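AxyAgu115A (Amphibacillus xylanus NBRC 15112, PDB 6NPS) acts as an alpha-glucuronidase of glycoside hydrolase family 115, probably removing glucuronic acid groups from hemicelluloses such as arabinoglucuronoxylan. Local coordinates at residues 758-761 with 766-769; 714-719 with 740-745; 687-692 with 698-703; 665-670 with 674-679. The protein carries 3 engineered substitutions. All coordinates share one frame; numbering follows the deposited sequence.

Contact 1: residues 758-761 with 766-769; sequences RITV and GKVT
Val761 and Val768 form the dense half of this contact, an antiparallel hydrogen-bonded pair in the beta hairpin of strands 754-763 and 766-775. Each backbone N donates to the other residue's O: Val761 N to Val768 O is 2.8 Å, a nearly straight bond at 167°. Val761 CB and Val768 CB stand 4.4 Å apart on the buried face of the sheet, where both side chains also rest on Val668 of the facing sheet. The opposite face, carrying Thr760 and Thr769, is looser and wetter. In this non-hydrogen-bonded pair both hydroxyls are set anti to the carbonyl carbon (chi1 -73° for Thr760). That leaves Thr760 OG1 and Thr769 OG1 4.4 Å apart, and a single water bridges them, at 2.7 Å from Thr760 OG1. On the same face the methyl CG2 of Thr760 meets the aliphatic chain of Lys767 at CD, 3.6 Å away, while the side chain of Arg758 passes at a slant to that of Thr769, with Arg758 NE 3.8 Å from Thr769 CG2. Between the strands, Ile759 O receives a CA-H...O contact from Thr769 CA. Within its five-stranded mixed sheet the hairpin has strand 712-718 beside 754-763 and strand 686-688, running parallel, beside 766-775.

Contact 2: residues 714-719 with 740-745; sequences YHISTD and ETIHVF
Contact 2 is a side-chain contact between the two facing sheets of a beta sandwich, in which Ile716 and Tyr714 of one sheet meet Ile742 and Glu740 of the other. The strand axes lie 10.8 Å apart, far beyond backbone pairing, and run almost parallel at 8°. The two isoleucines reach tip to tip across the interior, CD1 of Ile716 to CD1 of Ile742 at 3.9 Å. At one end of the pair Tyr714 extends the packing: its CE1 lies 4.3 Å from Ile742 CD1. The tyrosine CG sits between the backbone N and the carbonyl carbon (chi1 53°), which directs the ring across the gap toward Glu740. There the hydroxyl touches aliphatic carbon, with Tyr714 OH 3.3 Å from Glu740 CG. The two side chains cross at about a right angle, although ring and carboxylate planes differ by just 27°. The Glu740 chain bends at chi2, and its OE1 makes a salt bridge with Lys737, three residues earlier in the chain. Cys725, on edge strand 723-725, packs against both isoleucines; Ile759 of strand 754-763 flanks Ile716, and Phe702 of strand 700-706 flanks Ile742.

Contact 3: residues 687-692 with 698-703; sequences LPLVDF and NQASFT
The phenyl ring of Phe692 presents its edge to the backbone of Asn698, with Asn698 C near the ring plane and 3.8 Å from Phe692 CE1. Gln699 N and the methyl of Ala700 approach the same ring obliquely, with Ala700 CB 3.7 Å from Phe692 CE2. This is the connection of a beta sandwich in which the chain leaves strand 686-688 in one sheet, turns through a short 3-10 segment, and returns in roughly the opposite direction as strand 700-706 of the other. The second flat group, the carboxylate of Asp691, has Ala700 CB against its carbon, with Asp691 CG 3.5 Å away. The methyl of Ala700 is shared by three side chains, since Leu689 CD2 also reaches Ala700 CB at 3.8 Å. With CG of Phe692 anti to the carbonyl carbon (chi1 -58°), the ring comes nearer to 698-700 than its CB direction alone would suggest. It packs further on Val772 and Val774 of strand 766-775 and on Val746. An alanine in place of Phe692 would probably deprive the three valines of the ring they share, take one of three neighbours from the Ala700 methyl, and open a gap between the sheets at this end. The two backbones do not pair here; a water links the carboxylate of Asp691 to the backbone of Ser701, donating to Asp691 OD2 at 3.1 Å and accepting from Ser701 N at 2.9 Å.

Contact 4: residues 665-670 with 674-679; sequences RLLVSI and ELRSEG
Arg665 meets Glu678 because each first torsion sets CG anti to the carbonyl carbon (chi1 -61° in the arginine), after which the arginine bends at chi3 (37°) while the glutamate stays extended. The guanidinium thus grips the carboxylate side-on in a salt bridge. Arg665 NE donates to Glu678 OE1 at 2.7 Å, the oxygen lying 26° out of the guanidinium plane, and Arg665 NH2 donates to Glu678 OE2, which lies in that plane, at 2.9 Å. Both oxygens use their syn lone pairs. NH2 also bonds Asn650 O of the second subunit, whose Glu649 takes the backbone N of Glu678, so the pair lies at the dimer interface. A lysine in place of Arg665 would probably leave one of the carboxylate oxygens without its mate and lose the link to Asn650 of that subunit. The pair closes the open end of a beta hairpin, 666-670 with 676-677. Its backbone ladder runs through Val668 and Ser677, bonded both ways, to Ile670 N and Leu675 O at 3.0 Å. Leu667 CD1 lies across the glutamate chain at 3.8 Å from Glu678 CG, while Ile670 CG1 packs on Leu675 CB at 3.9 Å. Beyond the ladder, Ser677 OG accepts from Gly679 N at 2.9 Å, forming an ST turn, and also hydrogen-bonds Val684 O.

Followed from the N terminus, the contacts come strictly in series, none nested in or crossing another. Contact 4 closes the tight turn between 670 and 674; contact 3 closes the short connection between 692 and 698, which carries the chain from one sheet to the other. Contact 2 spans the longest loop, 720-739, with two short strands inside it, and contact 1 closes the final turn between 761 and 766. Contact 1 builds one sheet and contact 4 the edge of the other, while contacts 2 and 3 join the two sheets. Backbone bonds link neighbours: Thr760 N to Ser717 O between contacts 1 and 2, and Thr703 N to Ser669 O between 3 and 4.

Contact 1: residues 758-761 with 766-769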
loop_
_atom_site.group_PDB
_atom_site.type_symbol
_atom_site.label_atom_id
_atom_site.label_comp_id
_atom_site.label_asym_id
_atom_site.label_seq_id
_atom_site.Cartn_x
_atom_site.Cartn_y
_atom_site.Cartn_z
ATOM N N ARG A 758 34.672 -9.550 -2.561
ATOM C CA ARG A 758 33.809 -8.570 -1.909
ATOM C C ARG A 758 34.110 -7.173 -2.420
ATOM O O ARG A 758 35.278 -6.787 -2.574
ATOM C CB ARG A 758 33.967 -8.608 -0.381
ATOM C CG ARG A 758 33.463 -9.897 0.248
ATOM C CD ARG A 758 33.956 -10.063 1.684
ATOM N NE ARG A 758 32.839 -10.051 2.616
ATOM C CZ ARG A 758 32.075 -11.106 2.893
ATOM N NH1 ARG A 758 32.317 -12.285 2.323
ATOM N NH2 ARG A 758 31.064 -10.976 3.751
ATOM N N ILE A 759 33.044 -6.427 -2.685
ATOM C CA ILE A 759 33.114 -5.021 -3.050
ATOM C C ILE A 759 32.708 -4.203 -1.829
ATOM O O ILE A 759 31.688 -4.495 -1.187
ATOM C CB ILE A 759 32.178 -4.718 -4.241
ATOM C CG1 ILE A 759 32.500 -5.610 -5.449
ATOM C CG2 ILE A 759 32.174 -3.202 -4.576
ATOM C CD1 ILE A 759 31.350 -5.654 -6.452
ATOM N N THR A 760 33.475 -3.171 -1.512
ATOM C CA THR A 760 33.139 -2.284 -0.410
ATOM C C THR A 760 32.730 -0.918 -0.955
ATOM O O THR A 760 33.466 -0.312 -1.737
ATOM C CB THR A 760 34.312 -2.157 0.548
ATOM O OG1 THR A 760 34.435 -3.382 1.285
ATOM C CG2 THR A 760 34.070 -0.981 1.520
ATOM N N VAL A 761 31.546 -0.446 -0.565
ATOM C CA VAL A 761 31.036 0.857 -0.995
ATOM C C VAL A 761 30.918 1.732 0.245
ATOM O O VAL A 761 30.044 1.497 1.093
ATOM C CB VAL A 761 29.675 0.763 -1.684
ATOM C CG1 VAL A 761 29.256 2.161 -2.153
ATOM C CG2 VAL A 761 29.732 -0.219 -2.845
ATOM N N GLY A 766 27.953 5.460 6.092
ATOM C CA GLY A 766 28.192 4.060 6.408
ATOM C C GLY A 766 28.932 3.303 5.323
ATOM O O GLY A 766 29.648 3.910 4.528
ATOM N N LYS A 767 28.729 1.994 5.250
ATOM C CA LYS A 767 29.522 1.142 4.374
ATOM C C LYS A 767 28.679 -0.057 3.982
ATOM O O LYS A 767 28.101 -0.700 4.860
ATOM C CB LYS A 767 30.790 0.679 5.109
ATOM C CG LYS A 767 31.573 -0.352 4.353
ATOM C CD LYS A 767 33.010 -0.464 4.877
ATOM C CE LYS A 767 33.098 -0.172 6.344
ATOM N NZ LYS A 767 34.258 -0.857 6.980
ATOM N N VAL A 768 28.582 -0.339 2.694
ATOM C CA VAL A 768 27.848 -1.501 2.188
ATOM C C VAL A 768 28.870 -2.476 1.619
ATOM O O VAL A 768 29.741 -2.080 0.832
ATOM C CB VAL A 768 26.804 -1.102 1.131
ATOM C CG1 VAL A 768 26.120 -2.361 0.519
ATOM C CG2 VAL A 768 25.709 -0.178 1.775
ATOM N N THR A 769 28.785 -3.742 2.014
ATOM C CA THR A 769 29.614 -4.776 1.407
ATOM C C THR A 769 28.768 -5.568 0.418
ATOM O O THR A 769 27.640 -5.966 0.734
ATOM C CB THR A 769 30.187 -5.646 2.516
ATOM O OG1 THR A 769 30.867 -4.771 3.417
ATOM C CG2 THR A 769 31.151 -6.675 2.001
HETATM O O HOH W 1 33.361 -4.571 3.519
#

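Contact 2: residues 714-719 with 740-745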
loop_
_atom_site.group_PDB
_atom_site.type_symbol
_atom_site.label_atom_id
_atom_site.label_comp_id
_atom_site.label_asym_id
_atom_site.label_seq_id
_atom_site.Cartn_x
_atom_site.Cartn_y
_atom_site.Cartn_z
ATOM N N TYR A 714 30.895 8.801 -2.710
ATOM C CA TYR A 714 31.070 7.383 -2.450
ATOM C C TYR A 714 32.488 6.960 -2.847
ATOM O O TYR A 714 33.130 7.611 -3.679
ATOM C CB TYR A 714 29.999 6.541 -3.218
ATOM C CG TYR A 714 29.908 6.813 -4.702
ATOM C CD1 TYR A 714 30.710 6.122 -5.602
ATOM C CD2 TYR A 714 29.027 7.772 -5.206
ATOM C CE1 TYR A 714 30.636 6.362 -6.974
ATOM C CE2 TYR A 714 28.940 8.018 -6.571
ATOM C CZ TYR A 714 29.754 7.313 -7.445
ATOM O OH TYR A 714 29.689 7.558 -8.790
ATOM N N HIS A 715 32.971 5.865 -2.255
ATOM C CA HIS A 715 34.274 5.281 -2.597
ATOM C C HIS A 715 34.124 3.765 -2.690
ATOM O O HIS A 715 33.616 3.116 -1.764
ATOM C CB HIS A 715 35.350 5.666 -1.558
ATOM C CG HIS A 715 35.268 7.102 -1.116
ATOM N ND1 HIS A 715 35.708 8.154 -1.897
ATOM C CD2 HIS A 715 34.753 7.660 0.010
ATOM C CE1 HIS A 715 35.486 9.295 -1.264
ATOM N NE2 HIS A 715 34.906 9.024 -0.105
ATOM N N ILE A 716 34.544 3.196 -3.809
ATOM C CA ILE A 716 34.359 1.783 -4.105
ATOM C C ILE A 716 35.716 1.087 -4.198
ATOM O O ILE A 716 36.614 1.556 -4.904
ATOM C CB ILE A 716 33.566 1.626 -5.414
ATOM C CG1 ILE A 716 32.186 2.260 -5.240
ATOM C CG2 ILE A 716 33.441 0.165 -5.803
ATOM C CD1 ILE A 716 31.584 2.794 -6.538
ATOM N N SER A 717 35.865 -0.040 -3.512
ATOM C CA SER A 717 37.068 -0.840 -3.678
ATOM C C SER A 717 36.704 -2.311 -3.605
ATOM O O SER A 717 35.628 -2.682 -3.110
ATOM C CB SER A 717 38.128 -0.505 -2.617
ATOM O OG SER A 717 37.625 -0.830 -1.338
ATOM N N THR A 718 37.592 -3.153 -4.124
ATOM C CA THR A 718 37.394 -4.592 -4.054
ATOM C C THR A 718 38.574 -5.246 -3.356
ATOM O O THR A 718 39.656 -4.666 -3.214
ATOM C CB THR A 718 37.185 -5.241 -5.441
ATOM O OG1 THR A 718 38.450 -5.392 -6.083
ATOM C CG2 THR A 718 36.271 -4.419 -6.324
ATOM N N ASP A 719 38.359 -6.469 -2.896
ATOM C CA ASP A 719 39.363 -7.155 -2.101
ATOM C C ASP A 719 40.037 -8.292 -2.860
ATOM O O ASP A 719 40.635 -9.159 -2.224
ATOM C CB ASP A 719 38.733 -7.682 -0.814
ATOM C CG ASP A 719 37.805 -8.874 -1.059
ATOM O OD1 ASP A 719 37.440 -9.168 -2.233
ATOM O OD2 ASP A 719 37.447 -9.520 -0.046
ATOM N N GLU A 740 23.934 6.628 -9.867
ATOM C CA GLU A 740 25.033 6.142 -10.691
ATOM C C GLU A 740 24.968 4.619 -10.739
ATOM O O GLU A 740 24.762 3.968 -9.710
ATOM C CB GLU A 740 26.367 6.623 -10.120
ATOM C CG GLU A 740 27.601 6.084 -10.837
ATOM C CD GLU A 740 27.917 6.825 -12.130
ATOM O OE1 GLU A 740 27.147 7.735 -12.492
ATOM O OE2 GLU A 740 28.938 6.496 -12.780
ATOM N N THR A 741 25.103 4.041 -11.928
ATOM C CA THR A 741 25.146 2.592 -12.077
ATOM C C THR A 741 26.598 2.135 -12.159
ATOM O O THR A 741 27.361 2.639 -12.988
ATOM C CB THR A 741 24.374 2.169 -13.321
ATOM O OG1 THR A 741 22.984 2.465 -13.139
ATOM C CG2 THR A 741 24.564 0.672 -13.594
ATOM N N ILE A 742 26.997 1.220 -11.281
ATOM C CA ILE A 742 28.373 0.735 -11.243
ATOM C C ILE A 742 28.383 -0.639 -11.892
ATOM O O ILE A 742 27.619 -1.529 -11.487
ATOM C CB ILE A 742 28.921 0.673 -9.802
ATOM C CG1 ILE A 742 28.653 1.990 -9.027
ATOM C CG2 ILE A 742 30.433 0.247 -9.797
ATOM C CD1 ILE A 742 29.281 3.242 -9.606
ATOM N N HIS A 743 29.217 -0.813 -12.919
ATOM C CA HIS A 743 29.374 -2.122 -13.532
ATOM C C HIS A 743 30.463 -2.911 -12.833
ATOM O O HIS A 743 31.518 -2.374 -12.474
ATOM C CB HIS A 743 29.664 -1.975 -15.026
ATOM C CG HIS A 743 28.672 -1.086 -15.693
ATOM N ND1 HIS A 743 27.421 -1.526 -16.066
ATOM C CD2 HIS A 743 28.699 0.242 -15.945
ATOM C CE1 HIS A 743 26.736 -0.515 -16.565
ATOM N NE2 HIS A 743 27.495 0.567 -16.515
ATOM N N VAL A 744 30.211 -4.203 -12.664
ATOM C CA VAL A 744 31.128 -5.105 -11.983
ATOM C C VAL A 744 31.724 -6.053 -13.020
ATOM O O VAL A 744 30.995 -6.579 -13.866
ATOM C CB VAL A 744 30.411 -5.904 -10.880
ATOM C CG1 VAL A 744 31.408 -6.768 -10.139
ATOM C CG2 VAL A 744 29.735 -4.949 -9.886
ATOM N N PHE A 745 33.027 -6.315 -12.917
ATOM C CA PHE A 745 33.770 -7.134 -13.886
ATOM C C PHE A 745 34.512 -8.239 -13.155
ATOM O O PHE A 745 35.208 -7.974 -12.166
ATOM C CB PHE A 745 34.783 -6.311 -14.700
ATOM C CG PHE A 745 34.198 -5.074 -15.298
ATOM C CD1 PHE A 745 33.240 -5.165 -16.297
ATOM C CD2 PHE A 745 34.579 -3.813 -14.844
ATOM C CE1 PHE A 745 32.678 -4.027 -16.850
ATOM C CE2 PHE A 745 34.015 -2.665 -15.403
ATOM C CZ PHE A 745 33.058 -2.780 -16.398
#

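Contact 3: residues 687-692 with 698-703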
loop_
_atom_site.group_PDB
_atom_site.type_symbol
_atom_site.label_atom_id
_atom_site.label_comp_id
_atom_site.label_asym_id
_atom_site.label_seq_id
_atom_site.Cartn_x
_atom_site.Cartn_y
_atom_site.Cartn_z
ATOM N N LEU A 687 25.168 -7.325 1.071
ATOM C CA LEU A 687 24.264 -7.687 -0.018
ATOM C C LEU A 687 24.923 -8.683 -0.974
ATOM O O LEU A 687 26.082 -8.488 -1.382
ATOM C CB LEU A 687 23.851 -6.449 -0.814
ATOM C CG LEU A 687 23.197 -5.293 -0.043
ATOM C CD1 LEU A 687 22.957 -4.124 -1.011
ATOM C CD2 LEU A 687 21.874 -5.692 0.672
ATOM N N PRO A 688 24.218 -9.746 -1.361
ATOM C CA PRO A 688 24.756 -10.660 -2.383
ATOM C C PRO A 688 24.436 -10.246 -3.812
ATOM O O PRO A 688 23.317 -9.861 -4.150
ATOM C CB PRO A 688 24.066 -11.993 -2.053
ATOM C CG PRO A 688 22.736 -11.579 -1.464
ATOM C CD PRO A 688 23.053 -10.314 -0.658
ATOM N N LEU A 689 25.435 -10.356 -4.683
ATOM C CA LEU A 689 25.255 -10.084 -6.099
ATOM C C LEU A 689 25.593 -11.389 -6.799
ATOM O O LEU A 689 26.767 -11.795 -6.826
ATOM C CB LEU A 689 26.163 -8.946 -6.552
ATOM C CG LEU A 689 26.055 -8.530 -8.004
ATOM C CD1 LEU A 689 26.495 -7.081 -8.131
ATOM C CD2 LEU A 689 26.953 -9.422 -8.833
ATOM N N VAL A 690 24.590 -12.053 -7.370
ATOM C CA VAL A 690 24.772 -13.459 -7.709
ATOM C C VAL A 690 24.902 -13.703 -9.216
ATOM O O VAL A 690 24.926 -14.857 -9.641
ATOM C CB VAL A 690 23.650 -14.314 -7.101
ATOM C CG1 VAL A 690 23.656 -14.152 -5.586
ATOM C CG2 VAL A 690 22.282 -13.964 -7.720
ATOM N N ASP A 691 25.025 -12.650 -10.029
ATOM C CA ASP A 691 24.992 -12.820 -11.484
ATOM C C ASP A 691 26.093 -13.762 -11.982
ATOM O O ASP A 691 25.889 -14.495 -12.964
ATOM C CB ASP A 691 25.119 -11.466 -12.176
ATOM C CG ASP A 691 24.050 -10.452 -11.712
ATOM O OD1 ASP A 691 24.028 -10.097 -10.505
ATOM O OD2 ASP A 691 23.258 -9.991 -12.567
ATOM N N PHE A 692 27.283 -13.747 -11.341
ATOM C CA PHE A 692 28.400 -14.544 -11.866
ATOM C C PHE A 692 28.332 -15.990 -11.419
ATOM O O PHE A 692 29.232 -16.762 -11.748
ATOM C CB PHE A 692 29.753 -13.927 -11.455
ATOM C CG PHE A 692 29.915 -12.507 -11.932
ATOM C CD1 PHE A 692 30.290 -12.239 -13.241
ATOM C CD2 PHE A 692 29.632 -11.434 -11.085
ATOM C CE1 PHE A 692 30.416 -10.911 -13.695
ATOM C CE2 PHE A 692 29.736 -10.124 -11.531
ATOM C CZ PHE A 692 30.129 -9.861 -12.832
ATOM N N ASN A 698 29.222 -12.356 -17.872
ATOM C CA ASN A 698 30.404 -11.534 -17.667
ATOM C C ASN A 698 30.055 -10.075 -17.391
ATOM O O ASN A 698 30.923 -9.204 -17.523
ATOM C CB ASN A 698 31.336 -11.653 -18.872
ATOM C CG ASN A 698 31.845 -13.057 -19.049
ATOM O OD1 ASN A 698 32.641 -13.542 -18.247
ATOM N ND2 ASN A 698 31.379 -13.727 -20.087
ATOM N N GLN A 699 28.818 -9.786 -16.996
ATOM C CA GLN A 699 28.466 -8.420 -16.639
ATOM C C GLN A 699 27.418 -8.435 -15.540
ATOM O O GLN A 699 26.538 -9.297 -15.521
ATOM C CB GLN A 699 27.945 -7.621 -17.843
ATOM C CG GLN A 699 26.604 -8.082 -18.371
ATOM C CD GLN A 699 26.314 -7.533 -19.762
ATOM O OE1 GLN A 699 27.116 -6.785 -20.325
ATOM N NE2 GLN A 699 25.174 -7.919 -20.328
ATOM N N ALA A 700 27.514 -7.468 -14.635
ATOM C CA ALA A 700 26.499 -7.280 -13.603
ATOM C C ALA A 700 26.592 -5.830 -13.149
ATOM O O ALA A 700 27.530 -5.109 -13.510
ATOM C CB ALA A 700 26.697 -8.236 -12.430
ATOM N N SER A 701 25.619 -5.399 -12.348
ATOM C CA SER A 701 25.720 -4.010 -11.922
ATOM C C SER A 701 24.960 -3.784 -10.631
ATOM O O SER A 701 24.090 -4.571 -10.247
ATOM C CB SER A 701 25.228 -3.036 -13.005
ATOM O OG SER A 701 23.902 -3.268 -13.383
ATOM N N PHE A 702 25.343 -2.707 -9.944
ATOM C CA PHE A 702 24.559 -2.196 -8.828
ATOM C C PHE A 702 24.431 -0.692 -8.988
ATOM O O PHE A 702 25.149 -0.076 -9.782
ATOM C CB PHE A 702 25.188 -2.592 -7.478
ATOM C CG PHE A 702 26.552 -2.019 -7.210
ATOM C CD1 PHE A 702 27.716 -2.700 -7.616
ATOM C CD2 PHE A 702 26.685 -0.818 -6.515
ATOM C CE1 PHE A 702 28.988 -2.181 -7.317
ATOM C CE2 PHE A 702 27.932 -0.293 -6.211
ATOM C CZ PHE A 702 29.109 -0.971 -6.611
ATOM N N THR A 703 23.509 -0.085 -8.226
ATOM C CA THR A 703 23.236 1.332 -8.366
ATOM C C THR A 703 23.430 2.014 -7.026
ATOM O O THR A 703 23.199 1.419 -5.965
ATOM C CB THR A 703 21.805 1.531 -8.923
ATOM O OG1 THR A 703 21.736 0.875 -10.193
ATOM C CG2 THR A 703 21.447 3.015 -9.131
HETATM O O HOH W 2 23.352 -7.021 -11.705
#

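Contact 4: residues 665-670 with 674-679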
loop_
_atom_site.group_PDB
_atom_site.type_symbol
_atom_site.label_atom_id
_atom_site.label_comp_id
_atom_site.label_asym_id
_atom_site.label_seq_id
_atom_site.Cartn_x
_atom_site.Cartn_y
_atom_site.Cartn_z
ATOM N N ARG A 665 22.818 10.841 2.596
ATOM C CA ARG A 665 22.748 9.400 2.578
ATOM C C ARG A 665 22.657 8.913 1.139
ATOM O O ARG A 665 22.167 9.614 0.234
ATOM C CB ARG A 665 21.520 8.917 3.381
ATOM C CG ARG A 665 21.519 9.285 4.834
ATOM C CD ARG A 665 20.062 9.454 5.449
ATOM N NE ARG A 665 19.122 8.467 4.894
ATOM C CZ ARG A 665 17.826 8.424 5.196
ATOM N NH1 ARG A 665 17.342 9.344 6.034
ATOM N NH2 ARG A 665 17.018 7.494 4.621
ATOM N N LEU A 666 23.101 7.669 0.946
ATOM C CA LEU A 666 23.120 7.046 -0.358
ATOM C C LEU A 666 22.592 5.626 -0.231
ATOM O O LEU A 666 23.029 4.866 0.642
ATOM C CB LEU A 666 24.573 7.011 -0.911
ATOM C CG LEU A 666 25.159 8.353 -1.339
ATOM C CD1 LEU A 666 26.639 8.112 -1.806
ATOM C CD2 LEU A 666 24.331 8.973 -2.462
ATOM N N LEU A 667 21.705 5.251 -1.124
ATOM C CA LEU A 667 21.167 3.906 -1.127
ATOM C C LEU A 667 21.937 3.079 -2.147
ATOM O O LEU A 667 22.069 3.487 -3.302
ATOM C CB LEU A 667 19.669 3.948 -1.458
ATOM C CG LEU A 667 19.062 2.549 -1.473
ATOM C CD1 LEU A 667 18.942 2.074 -0.009
ATOM C CD2 LEU A 667 17.706 2.562 -2.166
ATOM N N VAL A 668 22.456 1.929 -1.724
ATOM C CA VAL A 668 23.088 0.976 -2.636
ATOM C C VAL A 668 22.104 -0.151 -2.925
ATOM O O VAL A 668 21.585 -0.775 -1.991
ATOM C CB VAL A 668 24.391 0.416 -2.029
ATOM C CG1 VAL A 668 25.011 -0.657 -2.945
ATOM C CG2 VAL A 668 25.373 1.538 -1.730
ATOM N N SER A 669 21.864 -0.453 -4.208
ATOM C CA SER A 669 20.919 -1.508 -4.542
ATOM C C SER A 669 21.482 -2.411 -5.628
ATOM O O SER A 669 22.210 -1.956 -6.512
ATOM C CB SER A 669 19.563 -0.912 -4.969
ATOM O OG SER A 669 19.683 -0.052 -6.099
ATOM N N ILE A 670 21.155 -3.697 -5.548
ATOM C CA ILE A 670 21.650 -4.687 -6.503
ATOM C C ILE A 670 20.674 -4.731 -7.673
ATOM O O ILE A 670 19.482 -4.970 -7.477
ATOM C CB ILE A 670 21.765 -6.076 -5.854
ATOM C CG1 ILE A 670 22.608 -6.024 -4.570
ATOM C CG2 ILE A 670 22.305 -7.117 -6.897
ATOM C CD1 ILE A 670 23.962 -5.346 -4.788
ATOM N N GLU A 674 15.474 -6.837 -5.030
ATOM C CA GLU A 674 15.073 -5.883 -4.003
ATOM C C GLU A 674 16.149 -5.647 -2.957
ATOM O O GLU A 674 15.887 -4.956 -1.967
ATOM C CB GLU A 674 13.807 -6.372 -3.281
ATOM C CG GLU A 674 12.637 -6.556 -4.246
ATOM C CD GLU A 674 11.365 -7.075 -3.578
ATOM O OE1 GLU A 674 11.244 -8.299 -3.327
ATOM O OE2 GLU A 674 10.473 -6.244 -3.325
ATOM N N LEU A 675 17.325 -6.225 -3.130
ATOM C CA LEU A 675 18.377 -6.111 -2.126
ATOM C C LEU A 675 18.931 -4.695 -2.101
ATOM O O LEU A 675 19.380 -4.190 -3.122
ATOM C CB LEU A 675 19.501 -7.101 -2.434
ATOM C CG LEU A 675 19.115 -8.583 -2.358
ATOM C CD1 LEU A 675 20.137 -9.394 -3.128
ATOM C CD2 LEU A 675 19.036 -9.023 -0.912
ATOM N N ARG A 676 18.970 -4.073 -0.924
ATOM C CA ARG A 676 19.417 -2.687 -0.870
ATOM C C ARG A 676 19.929 -2.362 0.521
ATOM O O ARG A 676 19.617 -3.050 1.500
ATOM C CB ARG A 676 18.285 -1.718 -1.282
ATOM C CG ARG A 676 17.121 -1.610 -0.248
ATOM C CD ARG A 676 15.811 -1.717 -0.970
ATOM N NE ARG A 676 14.761 -2.009 -0.019
ATOM C CZ ARG A 676 13.636 -2.631 -0.315
ATOM N NH1 ARG A 676 13.396 -3.015 -1.562
ATOM N NH2 ARG A 676 12.742 -2.827 0.640
ATOM N N SER A 677 20.708 -1.289 0.609
ATOM C CA SER A 677 21.219 -0.966 1.932
ATOM C C SER A 677 21.725 0.470 1.940
ATOM O O SER A 677 22.304 0.933 0.960
ATOM C CB SER A 677 22.366 -1.916 2.335
ATOM O OG SER A 677 23.011 -1.461 3.533
ATOM N N GLU A 678 21.552 1.153 3.071
ATOM C CA GLU A 678 22.216 2.439 3.273
ATOM C C GLU A 678 23.522 2.341 4.049
ATOM O O GLU A 678 24.113 3.382 4.367
ATOM C CB GLU A 678 21.278 3.429 3.958
ATOM C CG GLU A 678 20.189 3.924 3.013
ATOM C CD GLU A 678 19.428 5.200 3.475
ATOM O OE1 GLU A 678 19.971 6.029 4.244
ATOM O OE2 GLU A 678 18.275 5.379 3.024
ATOM N N GLY A 679 23.983 1.130 4.363
ATOM C CA GLY A 679 25.271 0.971 5.015
ATOM C C GLY A 679 25.258 1.141 6.514
ATOM O O GLY A 679 26.309 1.398 7.104
HETATM O O HOH W 3 24.551 5.379 2.993
#